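PDB 3ZLE: apical membrane antigen 1-like protein, soluble form from Toxoplasma gondii, which may take part in host cell invasion as the sporozoite form of an apicomplexan surface antigen that works at the moving junction. Local coordinates for residues G332-T337 against S342-L347. Residues are numbered along the deposited sequence; the frame is centred on the assembly and turned at random.
Sequences GAVAYT and STEVNL
The hydroxyl end of Y336 and the carboxylate of E344 come close without bonding directly: Y336 OH lies 4.0 Å from E344 OE2, and a water sits between them. The pair illustrates how two segments separated by an intervening strand can meet through side chains and a shared water instead of backbone bonds. Y336 OH lies 2.4 Å from the water oxygen, too short to be trusted in detail. The water in turn gives one proton to S342 O at 2.7 Å and the other to E344 OE2, also at 2.7 Å. A single solvent molecule thus probably ties Y336 to both a main-chain carbonyl and a carboxylate of the other segment. E344 arrives there on a chain extended beyond CG (chi2 173°), and its carboxylate plane stands 70° from that of the tyrosine ring. The same OE2 forms a salt bridge with K253 of helix 253-262, which would be expected to favour the charged form.

The absence of backbone bonds across the pair follows from the fold. Strand 333-337 is the last strand of a four-stranded antiparallel sheet, probably in the second of the PAN-like domains known from AMA1 ectodomains, and its A335 has a further backbone bond to V223. Strand 222-223 thus comes between it and 344-345, A222 bonding to T343 and V345 in a parallel pairing. The side chains of V334, Y336 and E344 all touch A222.

Van der Waals contact is sparse. The V334 CG2 methyl lies 3.9 Å from E344 OE2, the two side chains crossing at about a right angle. Within strand 333-337 itself, V334 CG1 lies 3.5 Å above the Y336 ring plane, offset toward its rim. Y336 meets S342 by its ring edge, CE1 to CA at 4.1 Å, and its ring also packs against W257.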
ATOM      1  N   GLY A 332      -9.091 -15.186 -16.294  1.00 29.29           N
ATOM      2  CA  GLY A 332     -10.056 -14.839 -15.260  1.00 24.81           C
ATOM      3  C   GLY A 332      -9.552 -14.664 -13.842  1.00 25.68           C
ATOM      4  O   GLY A 332     -10.245 -14.087 -13.061  1.00 26.61           O
ATOM      5  N   ALA A 333      -8.338 -15.143 -13.506  1.00 24.35           N
ATOM      6  CA  ALA A 333      -7.781 -14.910 -12.134  1.00 29.86           C
ATOM      7  C   ALA A 333      -7.179 -13.496 -11.990  1.00 26.22           C
ATOM      8  O   ALA A 333      -6.806 -12.882 -12.988  1.00 24.83           O
ATOM      9  CB  ALA A 333      -6.705 -15.953 -11.808  1.00 31.08           C
ATOM     10  N   VAL A 334      -7.049 -12.998 -10.759  1.00 24.63           N
ATOM     11  CA  VAL A 334      -6.346 -11.692 -10.527  1.00 25.89           C
ATOM     12  C   VAL A 334      -5.351 -11.761  -9.357  1.00 34.88           C
ATOM     13  O   VAL A 334      -5.606 -12.416  -8.335  1.00 29.86           O
ATOM     14  CB  VAL A 334      -7.332 -10.531 -10.313  1.00 29.74           C
ATOM     15  CG1 VAL A 334      -6.581  -9.176 -10.294  1.00 27.88           C
ATOM     16  CG2 VAL A 334      -8.387 -10.510 -11.429  1.00 28.31           C
ATOM     17  N   ALA A 335      -4.183 -11.142  -9.521  1.00 36.91           N
ATOM     18  CA  ALA A 335      -3.212 -11.112  -8.427  1.00 27.36           C
ATOM     19  C   ALA A 335      -3.083  -9.731  -7.848  1.00 29.30           C
ATOM     20  O   ALA A 335      -2.746  -8.769  -8.561  1.00 29.20           O
ATOM     21  CB  ALA A 335      -1.878 -11.648  -8.858  1.00 23.13           C
ATOM     22  N   TYR A 336      -3.376  -9.623  -6.558  1.00 22.31           N
ATOM     23  CA  TYR A 336      -3.468  -8.334  -5.892  1.00 24.12           C
ATOM     24  C   TYR A 336      -2.335  -8.184  -4.838  1.00 22.99           C
ATOM     25  O   TYR A 336      -1.884  -9.188  -4.234  1.00 20.14           O
ATOM     26  CB  TYR A 336      -4.821  -8.279  -5.157  1.00 28.92           C
ATOM     27  CG  TYR A 336      -6.007  -8.081  -6.065  1.00 28.02           C
ATOM     28  CD1 TYR A 336      -6.171  -6.881  -6.760  1.00 27.54           C
ATOM     29  CD2 TYR A 336      -6.980  -9.078  -6.218  1.00 21.97           C
ATOM     30  CE1 TYR A 336      -7.268  -6.629  -7.504  1.00 22.02           C
ATOM     31  CE2 TYR A 336      -8.121  -8.847  -7.004  1.00 26.81           C
ATOM     32  CZ  TYR A 336      -8.254  -7.609  -7.633  1.00 30.78           C
ATOM     33  OH  TYR A 336      -9.317  -7.348  -8.457  1.00 23.02           O
ATOM     34  N   THR A 337      -2.008  -6.960  -4.466  1.00 19.11           N
ATOM     35  CA  THR A 337      -1.242  -6.792  -3.197  1.00 19.09           C
ATOM     36  C   THR A 337      -1.848  -5.785  -2.278  1.00 20.95           C
ATOM     37  O   THR A 337      -2.620  -4.899  -2.691  1.00 25.88           O
ATOM     38  CB  THR A 337       0.212  -6.415  -3.417  1.00 21.39           C
ATOM     39  OG1 THR A 337       0.290  -5.051  -3.798  1.00 23.29           O
ATOM     40  CG2 THR A 337       0.876  -7.290  -4.467  1.00 20.97           C
ATOM     41  N   SER A 342      -6.470  -1.545  -7.673  1.00 25.44           N
ATOM     42  CA  SER A 342      -7.233  -2.625  -8.263  1.00 27.74           C
ATOM     43  C   SER A 342      -7.218  -2.498  -9.782  1.00 24.58           C
ATOM     44  O   SER A 342      -7.693  -3.388 -10.455  1.00 28.05           O
ATOM     45  CB  SER A 342      -8.695  -2.625  -7.759  1.00 23.69           C
ATOM     46  OG  SER A 342      -9.322  -1.396  -8.092  1.00 29.01           O
ATOM     47  N   THR A 343      -6.656  -1.406 -10.316  1.00 21.21           N
ATOM     48  CA  THR A 343      -6.532  -1.294 -11.761  1.00 22.64           C
ATOM     49  C   THR A 343      -5.641  -2.441 -12.208  1.00 24.48           C
ATOM     50  O   THR A 343      -4.762  -2.841 -11.467  1.00 21.65           O
ATOM     51  CB  THR A 343      -5.937   0.051 -12.198  1.00 32.32           C
ATOM     52  OG1 THR A 343      -4.699   0.296 -11.503  1.00 29.64           O
ATOM     53  CG2 THR A 343      -6.916   1.166 -11.929  1.00 24.25           C
ATOM     54  N   GLU A 344      -5.926  -3.038 -13.365  1.00 22.71           N
ATOM     55  CA  GLU A 344      -5.253  -4.283 -13.786  1.00 23.24           C
ATOM     56  C   GLU A 344      -4.311  -4.149 -14.996  1.00 25.87           C
ATOM     57  O   GLU A 344      -4.657  -3.459 -15.970  1.00 23.24           O
ATOM     58  CB  GLU A 344      -6.305  -5.361 -14.086  1.00 24.87           C
ATOM     59  CG  GLU A 344      -7.230  -5.681 -12.895  1.00 25.99           C
ATOM     60  CD  GLU A 344      -8.360  -6.615 -13.284  1.00 23.81           C
ATOM     61  OE1 GLU A 344      -8.438  -7.010 -14.474  1.00 29.04           O
ATOM     62  OE2 GLU A 344      -9.208  -6.867 -12.441  1.00 25.55           O
ATOM     63  N   VAL A 345      -3.109  -4.754 -14.923  1.00 19.36           N
ATOM     64  CA  VAL A 345      -2.212  -4.732 -16.039  1.00 21.02           C
ATOM     65  C   VAL A 345      -2.002  -6.170 -16.508  1.00 19.33           C
ATOM     66  O   VAL A 345      -2.168  -7.118 -15.740  1.00 18.35           O
ATOM     67  CB  VAL A 345      -0.832  -4.140 -15.669  1.00 19.20           C
ATOM     68  CG1 VAL A 345      -0.876  -2.680 -15.342  1.00 19.35           C
ATOM     69  CG2 VAL A 345      -0.077  -5.013 -14.698  1.00 20.82           C
ATOM     70  N   ASN A 346      -1.545  -6.317 -17.729  1.00 19.20           N
ATOM     71  CA  ASN A 346      -1.132  -7.619 -18.188  1.00 22.61           C
ATOM     72  C   ASN A 346       0.251  -8.057 -17.736  1.00 27.82           C
ATOM     73  O   ASN A 346       1.123  -7.226 -17.424  1.00 28.08           O
ATOM     74  CB  ASN A 346      -1.247  -7.685 -19.693  1.00 26.62           C
ATOM     75  CG  ASN A 346      -2.681  -7.899 -20.138  1.00 32.43           C
ATOM     76  OD1 ASN A 346      -3.408  -8.705 -19.546  1.00 35.21           O
ATOM     77  ND2 ASN A 346      -3.134  -7.083 -21.070  1.00 27.52           N
ATOM     78  N   LEU A 347       0.463  -9.364 -17.805  1.00 25.01           N
ATOM     79  CA  LEU A 347       1.781  -9.941 -17.735  1.00 20.42           C
ATOM     80  C   LEU A 347       2.544  -9.382 -18.899  1.00 25.23           C
ATOM     81  O   LEU A 347       1.950  -9.058 -19.924  1.00 28.87           O
ATOM     82  CB  LEU A 347       1.700 -11.470 -17.870  1.00 18.77           C
ATOM     83  CG  LEU A 347       1.064 -12.235 -16.704  1.00 22.69           C
ATOM     84  CD1 LEU A 347       1.032 -13.739 -16.983  1.00 19.81           C
ATOM     85  CD2 LEU A 347       1.834 -11.934 -15.400  1.00 17.69           C
TER
HETATM   86  O   HOH W   1      -9.175  -5.597 -10.115  1.00 24.81           O